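Local coordinates for protein putative oxidoreductase with NAD(P)-binding Rossmann-fold domain (Clostridium difficile, PDB 3UUW) that is a putative oxidoreductase of the Gfo/Idh/MocA family that probably binds NAD(P) in its Rossmann-fold domain, its substrate and reaction being unassigned, at residues 20-25 and 271-276; 130-135 and 172-177; 241-246 and 252-257. All blocks are in the same frame, centred on the assembly; numbering follows the deposited sequence.

Interaction 1 of 3, residues 20-25 and 271-276; sequences KAYLPI and DISNHF
A small, buried helix-to-helix contact joins Tyr22 and Ile25 to Ser273. It sits between helix 16-26, the first helix of the Rossmann fold, and helix 269-281, a later helix that packs on strands 92-95 and 120-122 of the parallel sheet. The two segments bury 111 Å² together. Their backbones stay well apart, with the CA atoms of Tyr22 and Ser273 7.9 Å from each other. Side chains alone bridge that distance.

Ser273 is the centre of the contact. Its OG approaches the edge of the Tyr22 ring, near the ring plane, and lies 3.5 Å from Tyr22 CE1, with CD1 equally near. The second neighbour is the end of Ile25, where CD1 comes to 4.0 Å from Ser273 OG. In Ile25 the CG1 branch stands between the backbone N and the carbonyl carbon (chi1 49°). From there chi2 runs extended and places CD1 beside the serine hydroxyl.

The hydroxyl of Ser273 makes no hydrogen bond to helix 16-26. It bonds back to the carbonyl O of Phe269, one turn earlier in its own helix. The Tyr22 hydroxyl is also engaged elsewhere, with Tyr94 OH and Asp96 OD1, while the Tyr22 ring stacks with His73 and meets Phe269 edge-to-face. Gly13, Gly15 and Ala18, around the start of helix 16-26, fit the GxGxxA pattern of Rossmann nucleotide sites, and the Tyr22 side chain lies near them without touching.

The chemistry is therefore mostly van der Waals packing around a polar atom. Both hydroxyls are buried but satisfied outside the contact, so it needs no hydrogen bond of its own.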
loop_
_atom_site.group_PDB
_atom_site.type_symbol
_atom_site.label_atom_id
_atom_site.label_comp_id
_atom_site.label_asym_id
_atom_site.label_seq_id
_atom_site.Cartn_x
_atom_site.Cartn_y
_atom_site.Cartn_z
ATOM N N LYS A 20 19.428 3.547 -23.002
ATOM C CA LYS A 20 18.839 3.174 -21.714
ATOM C C LYS A 20 18.247 1.764 -21.641
ATOM O O LYS A 20 18.213 1.194 -20.549
ATOM C CB LYS A 20 17.769 4.195 -21.280
ATOM C CG LYS A 20 16.454 4.084 -22.003
ATOM C CD LYS A 20 15.485 5.144 -21.495
ATOM C CE LYS A 20 14.155 5.056 -22.193
ATOM N NZ LYS A 20 13.219 6.082 -21.683
ATOM N N ALA A 21 17.795 1.221 -22.779
ATOM C CA ALA A 21 17.054 -0.074 -22.819
ATOM C C ALA A 21 17.795 -1.247 -23.411
ATOM O O ALA A 21 17.376 -2.416 -23.186
ATOM C CB ALA A 21 15.736 0.100 -23.584
ATOM N N TYR A 22 18.855 -0.977 -24.196
ATOM C CA TYR A 22 19.596 -2.040 -24.889
ATOM C C TYR A 22 21.075 -2.121 -24.584
ATOM O O TYR A 22 21.551 -3.204 -24.191
ATOM C CB TYR A 22 19.346 -1.975 -26.392
ATOM C CG TYR A 22 17.908 -2.258 -26.710
ATOM C CD1 TYR A 22 17.441 -3.564 -26.757
ATOM C CD2 TYR A 22 16.989 -1.227 -26.869
ATOM C CE1 TYR A 22 16.104 -3.844 -27.036
ATOM C CE2 TYR A 22 15.646 -1.488 -27.140
ATOM C CZ TYR A 22 15.207 -2.791 -27.208
ATOM O OH TYR A 22 13.879 -3.072 -27.481
ATOM N N LEU A 23 21.802 -1.005 -24.736
ATOM C CA LEU A 23 23.241 -0.978 -24.463
ATOM C C LEU A 23 23.571 -1.527 -23.078
ATOM O O LEU A 23 24.511 -2.343 -22.955
ATOM C CB LEU A 23 23.834 0.425 -24.697
ATOM C CG LEU A 23 24.077 0.753 -26.175
ATOM C CD1 LEU A 23 24.295 2.230 -26.420
ATOM C CD2 LEU A 23 25.249 -0.095 -26.726
ATOM N N PRO A 24 22.783 -1.153 -22.041
ATOM C CA PRO A 24 23.182 -1.670 -20.722
ATOM C C PRO A 24 23.189 -3.189 -20.603
ATOM O O PRO A 24 23.923 -3.731 -19.782
ATOM C CB PRO A 24 22.158 -1.039 -19.777
ATOM C CG PRO A 24 21.793 0.262 -20.463
ATOM C CD PRO A 24 21.702 -0.145 -21.909
ATOM N N ILE A 25 22.393 -3.875 -21.405
ATOM C CA ILE A 25 22.410 -5.346 -21.362
ATOM C C ILE A 25 23.351 -5.954 -22.412
ATOM O O ILE A 25 24.111 -6.909 -22.107
ATOM C CB ILE A 25 20.989 -5.941 -21.425
ATOM C CG1 ILE A 25 20.188 -5.333 -22.555
ATOM C CG2 ILE A 25 20.293 -5.727 -20.112
ATOM C CD1 ILE A 25 18.672 -5.627 -22.514
ATOM N N ASP A 271 15.184 -10.229 -21.436
ATOM C CA ASP A 271 14.796 -11.531 -21.941
ATOM C C ASP A 271 14.479 -11.503 -23.436
ATOM O O ASP A 271 14.815 -12.456 -24.150
ATOM C CB ASP A 271 13.677 -12.107 -21.116
ATOM C CG ASP A 271 14.147 -12.474 -19.704
ATOM O OD1 ASP A 271 15.330 -12.897 -19.555
ATOM O OD2 ASP A 271 13.361 -12.319 -18.761
ATOM N N ILE A 272 13.888 -10.411 -23.914
ATOM C CA ILE A 272 13.548 -10.354 -25.338
ATOM C C ILE A 272 14.829 -10.300 -26.177
ATOM O O ILE A 272 14.923 -10.942 -27.223
ATOM C CB ILE A 272 12.582 -9.203 -25.706
ATOM C CG1 ILE A 272 11.964 -9.479 -27.084
ATOM C CG2 ILE A 272 13.262 -7.792 -25.652
ATOM C CD1 ILE A 272 10.865 -8.497 -27.460
ATOM N N SER A 273 15.812 -9.528 -25.717
ATOM C CA SER A 273 17.062 -9.388 -26.466
ATOM C C SER A 273 17.805 -10.742 -26.472
ATOM O O SER A 273 18.324 -11.183 -27.516
ATOM C CB SER A 273 17.909 -8.241 -25.907
ATOM O OG SER A 273 17.185 -6.994 -25.951
ATOM N N ASN A 274 17.865 -11.407 -25.317
ATOM C CA ASN A 274 18.530 -12.690 -25.243
ATOM C C ASN A 274 17.812 -13.774 -26.042
ATOM O O ASN A 274 18.443 -14.662 -26.614
ATOM C CB ASN A 274 18.746 -13.111 -23.798
ATOM C CG ASN A 274 19.805 -12.251 -23.096
ATOM O OD1 ASN A 274 20.701 -11.710 -23.734
ATOM N ND2 ASN A 274 19.705 -12.151 -21.778
ATOM N N HIS A 275 16.491 -13.714 -26.085
ATOM C CA HIS A 275 15.719 -14.633 -26.863
ATOM C C HIS A 275 16.013 -14.468 -28.352
ATOM O O HIS A 275 16.163 -15.453 -29.054
ATOM C CB HIS A 275 14.232 -14.445 -26.588
ATOM C CG HIS A 275 13.370 -15.468 -27.253
ATOM N ND1 HIS A 275 13.536 -16.823 -27.046
ATOM C CD2 HIS A 275 12.363 -15.342 -28.144
ATOM C CE1 HIS A 275 12.644 -17.483 -27.760
ATOM N NE2 HIS A 275 11.915 -16.606 -28.429
ATOM N N PHE A 276 16.087 -13.229 -28.824
ATOM C CA PHE A 276 16.458 -12.951 -30.220
ATOM C C PHE A 276 17.750 -13.674 -30.583
ATOM O O PHE A 276 17.832 -14.344 -31.612
ATOM C CB PHE A 276 16.598 -11.424 -30.457
ATOM C CG PHE A 276 17.028 -11.042 -31.845
ATOM C CD1 PHE A 276 16.157 -11.169 -32.931
ATOM C CD2 PHE A 276 18.299 -10.538 -32.073
ATOM C CE1 PHE A 276 16.569 -10.809 -34.224
ATOM C CE2 PHE A 276 18.696 -10.165 -33.354
ATOM C CZ PHE A 276 17.823 -10.303 -34.419
#

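Interaction 2 of 3, residues 130-135 and 172-177; sequences PMYKEI and IDTALW. With GOL (glycerol), chain I.
Two helices of the YceM-like C-terminal domain, 130-138 and 160-179, pack through Tyr132, Lys133, Thr174 and Trp177. The domain is built on a mixed beta sheet. The two helical segments run in roughly the same direction, at 31°. Their axes approach no closer than 12.4 Å, and large side chains fill the distance.

Trp177 has the largest share of the contact. Its CG is anti to the backbone N (chi1 169°), and the indole reaches across to the other helix. The six-membered ring leads with its edge: CZ3 lies 4.0 Å from Tyr132 CB. Next to it, Lys133 CG is 4.1 Å from Trp177 CZ2, also near the indole plane. The lysine chain and the indole cross at about a right angle. Lys136, one turn further along helix 130-138, adds a cation-pi contact to the same tryptophan.

Deeper in, the Tyr132 ring meets the methyl of Thr174, with Tyr132 CE2 4.2 Å from Thr174 CG2. Neither hydroxyl is used between the helices. Tyr132 OH bonds to Glu225 OE2, and Thr174 OG1 bonds to the His170 carbonyl in its own helix. The inner part of the contact is thus apolar.

At the more exposed side a glycerol, probably from the crystallisation liquor, spans the two helices and also bonds to the backbone O of Arg127. The Lys133 chain bends at chi3 and chi4, and its NZ gives a hydrogen bond of 2.9 Å to glycerol O3. At the other end of the glycerol, O1 lies in the indole plane and accepts from Trp177 NE1 at 3.2 Å, in a nearly straight bond of 167°.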
loop_
_atom_site.group_PDB
_atom_site.type_symbol
_atom_site.label_atom_id
_atom_site.label_comp_id
_atom_site.label_asym_id
_atom_site.label_seq_id
_atom_site.Cartn_x
_atom_site.Cartn_y
_atom_site.Cartn_z
ATOM N N PRO A 130 8.761 -10.307 -16.990
ATOM C CA PRO A 130 8.590 -11.499 -16.147
ATOM C C PRO A 130 7.264 -11.529 -15.372
ATOM O O PRO A 130 6.626 -12.575 -15.334
ATOM C CB PRO A 130 9.786 -11.429 -15.206
ATOM C CG PRO A 130 10.844 -10.799 -16.062
ATOM C CD PRO A 130 10.121 -9.745 -16.849
ATOM N N MET A 131 6.814 -10.402 -14.838
ATOM C CA MET A 131 5.583 -10.432 -14.018
ATOM C C MET A 131 4.348 -10.550 -14.892
ATOM O O MET A 131 3.373 -11.175 -14.493
ATOM C CB MET A 131 5.518 -9.255 -13.068
ATOM C CG MET A 131 6.496 -9.390 -11.903
ATOM S SD MET A 131 6.439 -7.934 -10.862
ATOM C CE MET A 131 7.290 -8.545 -9.384
ATOM N N TYR A 132 4.401 -10.005 -16.102
ATOM C CA TYR A 132 3.284 -10.177 -17.031
ATOM C C TYR A 132 3.166 -11.644 -17.448
ATOM O O TYR A 132 2.058 -12.183 -17.564
ATOM C CB TYR A 132 3.442 -9.332 -18.281
ATOM C CG TYR A 132 3.156 -7.830 -18.144
ATOM C CD1 TYR A 132 2.735 -7.262 -16.957
ATOM C CD2 TYR A 132 3.220 -7.003 -19.263
ATOM C CE1 TYR A 132 2.427 -5.904 -16.870
ATOM C CE2 TYR A 132 2.926 -5.649 -19.179
ATOM C CZ TYR A 132 2.526 -5.103 -17.981
ATOM O OH TYR A 132 2.219 -3.763 -17.916
ATOM N N LYS A 133 4.304 -12.277 -17.708
ATOM C CA LYS A 133 4.288 -13.693 -18.032
ATOM C C LYS A 133 3.710 -14.507 -16.869
ATOM O O LYS A 133 2.972 -15.491 -17.089
ATOM C CB LYS A 133 5.672 -14.203 -18.432
ATOM C CG LYS A 133 6.102 -13.701 -19.799
ATOM C CD LYS A 133 7.490 -14.196 -20.267
ATOM C CE LYS A 133 7.681 -15.706 -20.162
ATOM N NZ LYS A 133 6.760 -16.447 -21.067
ATOM N N GLU A 134 4.091 -14.158 -15.651
ATOM C CA GLU A 134 3.601 -14.887 -14.481
ATOM C C GLU A 134 2.086 -14.808 -14.369
ATOM O O GLU A 134 1.430 -15.839 -14.220
ATOM C CB GLU A 134 4.264 -14.400 -13.211
ATOM C CG GLU A 134 3.883 -15.223 -11.996
ATOM C CD GLU A 134 4.795 -15.002 -10.806
ATOM O OE1 GLU A 134 5.710 -14.158 -10.883
ATOM O OE2 GLU A 134 4.578 -15.686 -9.781
ATOM N N ILE A 135 1.507 -13.619 -14.486
ATOM C CA ILE A 135 0.061 -13.510 -14.312
ATOM C C ILE A 135 -0.660 -14.165 -15.470
ATOM O O ILE A 135 -1.692 -14.776 -15.270
ATOM C CB ILE A 135 -0.446 -12.049 -14.027
ATOM C CG1 ILE A 135 -0.173 -11.094 -15.191
ATOM C CG2 ILE A 135 0.190 -11.522 -12.733
ATOM C CD1 ILE A 135 -0.906 -9.710 -15.045
ATOM N N ILE A 172 -2.197 -2.186 -26.827
ATOM C CA ILE A 172 -2.920 -3.064 -27.767
ATOM C C ILE A 172 -2.171 -4.377 -27.944
ATOM O O ILE A 172 -2.774 -5.438 -27.885
ATOM C CB ILE A 172 -3.149 -2.374 -29.108
ATOM C CG1 ILE A 172 -4.046 -1.148 -28.921
ATOM C CG2 ILE A 172 -3.772 -3.335 -30.168
ATOM C CD1 ILE A 172 -5.384 -1.425 -28.191
ATOM N N ASP A 173 -0.859 -4.328 -28.148
ATOM C CA ASP A 173 -0.138 -5.587 -28.320
ATOM C C ASP A 173 -0.234 -6.482 -27.080
ATOM O O ASP A 173 -0.410 -7.694 -27.189
ATOM C CB ASP A 173 1.338 -5.375 -28.639
ATOM C CG ASP A 173 2.022 -6.681 -29.006
ATOM O OD1 ASP A 173 1.788 -7.167 -30.141
ATOM O OD2 ASP A 173 2.748 -7.234 -28.151
ATOM N N THR A 174 -0.096 -5.888 -25.903
ATOM C CA THR A 174 -0.188 -6.673 -24.665
ATOM C C THR A 174 -1.588 -7.296 -24.543
ATOM O O THR A 174 -1.738 -8.464 -24.165
ATOM C CB THR A 174 0.173 -5.830 -23.458
ATOM O OG1 THR A 174 1.483 -5.282 -23.634
ATOM C CG2 THR A 174 0.106 -6.662 -22.176
ATOM N N ALA A 175 -2.611 -6.516 -24.896
ATOM C CA ALA A 175 -3.987 -6.989 -24.899
ATOM C C ALA A 175 -4.163 -8.221 -25.795
ATOM O O ALA A 175 -4.761 -9.207 -25.377
ATOM C CB ALA A 175 -4.937 -5.871 -25.333
ATOM N N LEU A 176 -3.654 -8.147 -27.021
ATOM C CA LEU A 176 -3.844 -9.208 -27.980
ATOM C C LEU A 176 -3.063 -10.458 -27.546
ATOM O O LEU A 176 -3.530 -11.583 -27.739
ATOM C CB LEU A 176 -3.460 -8.747 -29.392
ATOM C CG LEU A 176 -4.308 -7.606 -29.999
ATOM C CD1 LEU A 176 -3.799 -7.285 -31.377
ATOM C CD2 LEU A 176 -5.777 -7.963 -30.041
ATOM N N TRP A 177 -1.890 -10.251 -26.936
ATOM C CA TRP A 177 -1.062 -11.353 -26.438
ATOM C C TRP A 177 -1.746 -12.058 -25.280
ATOM O O TRP A 177 -1.705 -13.287 -25.184
ATOM C CB TRP A 177 0.317 -10.804 -26.054
ATOM C CG TRP A 177 1.213 -11.705 -25.300
ATOM C CD1 TRP A 177 1.880 -12.806 -25.764
ATOM C CD2 TRP A 177 1.640 -11.513 -23.962
ATOM N NE1 TRP A 177 2.671 -13.328 -24.774
ATOM C CE2 TRP A 177 2.548 -12.548 -23.658
ATOM C CE3 TRP A 177 1.350 -10.560 -22.992
ATOM C CZ2 TRP A 177 3.149 -12.666 -22.412
ATOM C CZ3 TRP A 177 1.941 -10.682 -21.750
ATOM C CH2 TRP A 177 2.835 -11.735 -21.481
HETATM C C1 GOL I . 5.675 -16.390 -25.259
HETATM O O1 GOL I . 4.372 -15.888 -25.500
HETATM C C2 GOL I . 6.384 -15.424 -24.328
HETATM O O2 GOL I . 5.957 -14.135 -24.657
HETATM C C3 GOL I . 7.903 -15.486 -24.438
HETATM O O3 GOL I . 8.458 -16.201 -23.364
#

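Interaction 3 of 3, residues 241-246 and 252-257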
loop_
_atom_site.group_PDB
_atom_site.type_symbol
_atom_site.label_atom_id
_atom_site.label_comp_id
_atom_site.label_asym_id
_atom_site.label_seq_id
_atom_site.Cartn_x
_atom_site.Cartn_y
_atom_site.Cartn_z
ATOM N N LEU A 241 5.171 -2.655 -14.335
ATOM C CA LEU A 241 5.948 -3.833 -14.740
ATOM C C LEU A 241 6.747 -4.495 -13.635
ATOM O O LEU A 241 7.488 -5.463 -13.911
ATOM C CB LEU A 241 6.882 -3.505 -15.928
ATOM C CG LEU A 241 6.211 -3.033 -17.205
ATOM C CD1 LEU A 241 5.845 -1.601 -17.122
ATOM C CD2 LEU A 241 7.136 -3.268 -18.439
ATOM N N ASN A 242 6.611 -4.042 -12.384
ATOM C CA ASN A 242 7.530 -4.517 -11.369
ATOM C C ASN A 242 7.004 -4.796 -9.970
ATOM O O ASN A 242 7.779 -5.124 -9.060
ATOM C CB ASN A 242 8.771 -3.619 -11.326
ATOM C CG ASN A 242 8.488 -2.249 -10.756
ATOM O OD1 ASN A 242 7.388 -1.975 -10.286
ATOM N ND2 ASN A 242 9.503 -1.376 -10.770
ATOM N N VAL A 243 5.687 -4.672 -9.799
ATOM C CA VAL A 243 5.030 -5.073 -8.565
ATOM C C VAL A 243 3.842 -5.954 -8.935
ATOM O O VAL A 243 3.086 -5.601 -9.824
ATOM C CB VAL A 243 4.558 -3.874 -7.754
ATOM C CG1 VAL A 243 3.732 -4.354 -6.538
ATOM C CG2 VAL A 243 5.774 -3.054 -7.292
ATOM N N LEU A 244 3.747 -7.122 -8.308
ATOM C CA LEU A 244 2.682 -8.071 -8.603
ATOM C C LEU A 244 1.752 -8.212 -7.387
ATOM O O LEU A 244 2.214 -8.474 -6.266
ATOM C CB LEU A 244 3.272 -9.409 -9.019
ATOM C CG LEU A 244 2.344 -10.473 -9.628
ATOM C CD1 LEU A 244 3.123 -11.432 -10.513
ATOM C CD2 LEU A 244 1.621 -11.205 -8.546
ATOM N N GLU A 245 0.457 -7.991 -7.611
ATOM C CA GLU A 245 -0.550 -8.113 -6.559
ATOM C C GLU A 245 -1.518 -9.222 -6.900
ATOM O O GLU A 245 -1.928 -9.350 -8.056
ATOM C CB GLU A 245 -1.355 -6.827 -6.409
ATOM C CG GLU A 245 -0.545 -5.610 -6.054
ATOM C CD GLU A 245 -1.384 -4.358 -5.882
ATOM O OE1 GLU A 245 -2.578 -4.360 -6.251
ATOM O OE2 GLU A 245 -0.838 -3.362 -5.375
ATOM N N ILE A 246 -1.906 -10.000 -5.897
ATOM C CA ILE A 246 -2.891 -11.039 -6.070
ATOM C C ILE A 246 -3.928 -10.923 -4.969
ATOM O O ILE A 246 -3.579 -10.895 -3.789
ATOM C CB ILE A 246 -2.288 -12.442 -6.018
ATOM C CG1 ILE A 246 -1.193 -12.606 -7.056
ATOM C CG2 ILE A 246 -3.374 -13.517 -6.242
ATOM C CD1 ILE A 246 -0.429 -13.917 -6.962
ATOM N N LEU A 252 -4.972 -9.586 0.077
ATOM C CA LEU A 252 -4.169 -8.992 -1.002
ATOM C C LEU A 252 -2.720 -9.342 -0.735
ATOM O O LEU A 252 -2.173 -8.993 0.328
ATOM C CB LEU A 252 -4.355 -7.485 -1.000
ATOM C CG LEU A 252 -3.500 -6.639 -1.919
ATOM C CD1 LEU A 252 -3.690 -7.015 -3.311
ATOM C CD2 LEU A 252 -3.818 -5.139 -1.703
ATOM N N THR A 253 -2.103 -10.072 -1.660
ATOM C CA THR A 253 -0.706 -10.460 -1.516
ATOM C C THR A 253 0.119 -9.651 -2.481
ATOM O O THR A 253 -0.182 -9.615 -3.666
ATOM C CB THR A 253 -0.498 -11.963 -1.768
ATOM O OG1 THR A 253 -1.226 -12.700 -0.790
ATOM C CG2 THR A 253 0.986 -12.335 -1.662
ATOM N N LEU A 254 1.154 -8.999 -1.970
ATOM C CA LEU A 254 1.994 -8.138 -2.770
ATOM C C LEU A 254 3.409 -8.691 -2.843
ATOM O O LEU A 254 4.019 -8.996 -1.820
ATOM C CB LEU A 254 2.020 -6.748 -2.163
ATOM C CG LEU A 254 2.631 -5.586 -2.928
ATOM C CD1 LEU A 254 1.876 -4.287 -2.577
ATOM C CD2 LEU A 254 4.110 -5.475 -2.654
ATOM N N LYS A 255 3.930 -8.775 -4.058
ATOM C CA LYS A 255 5.300 -9.234 -4.289
ATOM C C LYS A 255 6.066 -8.154 -5.036
ATOM O O LYS A 255 5.599 -7.599 -6.024
ATOM C CB LYS A 255 5.312 -10.550 -5.076
ATOM C CG LYS A 255 6.701 -11.180 -5.196
ATOM C CD LYS A 255 6.670 -12.603 -5.794
ATOM C CE LYS A 255 6.069 -12.638 -7.195
ATOM N NZ LYS A 255 6.346 -13.948 -7.914
ATOM N N GLN A 256 7.235 -7.816 -4.518
ATOM C CA GLN A 256 8.095 -6.877 -5.186
ATOM C C GLN A 256 9.034 -7.634 -6.109
ATOM O O GLN A 256 9.228 -8.843 -5.952
ATOM C CB GLN A 256 8.929 -6.104 -4.161
ATOM C CG GLN A 256 8.091 -5.245 -3.232
ATOM C CD GLN A 256 8.907 -4.335 -2.356
ATOM O OE1 GLN A 256 10.089 -4.098 -2.608
ATOM N NE2 GLN A 256 8.280 -3.810 -1.313
ATOM N N SER A 257 9.591 -6.935 -7.087
ATOM C CA SER A 257 10.711 -7.472 -7.843
ATOM C C SER A 257 11.878 -7.597 -6.851
ATOM O O SER A 257 12.013 -6.789 -5.913
ATOM C CB SER A 257 11.132 -6.536 -8.978
ATOM O OG SER A 257 10.143 -6.425 -9.980
HETATM O O HOH W 1 1.653 -11.357 -5.064
HETATM O O HOH W 2 -3.695 -13.135 -1.806
#
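Strands 243-246 and 252-256 run antiparallel as the two arms of a beta hairpin, their axes 4.7 Å apart at an angle of 163°. Leu244 with Lys255 and Ile246 with Thr253 are the hydrogen-bonded pairs. Leu244 N donates to Lys255 O at 3.0 Å, and Thr253 N to Ile246 O at 2.7 Å; each bond has a return partner. Val243 with Gln256 and Glu245 with Leu254 are non-hydrogen-bonded pairs. A classic beta bulge, Asn242 and Val243 opposite Lys239, opens the first strand.

Val243, Glu245, Leu254 and Gln256 share one face. Val243 CG1 packs 4.0 Å from Leu254 CG. With CG anti to the carbonyl carbon (chi1 -60°), the extended Glu245 chain lies alongside Leu254 and points the same way. Its OE1 forms a salt bridge with Arg237 and its OE2 with Lys239, which would probably keep the carboxylate ionised. Glu245 CB touches Leu252 CD1, 3.9 Å away.

Leu244, Ile246, Thr253 and Lys255 occupy the other face. Leu244 packs on helix 130-138, and in the conformer given Lys255 NZ forms a salt bridge with Glu134. Strand 252-256 is the last of the sheet within the chain, but Leu252, Thr253 and Leu254 pair antiparallel with a strand of a third subunit, so the sheet runs on.

One water donates to both Leu244 O and Thr253 O. A second joins Ile246 O to Thr253 OG1. At the open end, Asn242 O accepts a weak bond from Ser257 N and a shorter one, 2.9 Å, from Ser257 OG, which is tilted 24° from the carbonyl plane.

Overall arrangement
Interaction 1 is buried, interaction 2 partly buried, and interaction 3 lies at the surface, farthest from the chain centre. Interactions 2 and 3 both belong to the half built on the mixed sheet, whereas interaction 1 joins the first Rossmann helix to a late helix lying on the parallel sheet. Helix 130-138 connects all three areas. Its Pro130 packs against Asp271, and its Met131 SD lies against the backbone of Asn242 and Val243. The chemistry changes with place. Neither 1 nor 2 has a hydrogen bond between its segments; in 2 rings pack on aliphatic groups and a glycerol bridges the outer side. Interaction 3 rests on backbone hydrogen bonds, with waters.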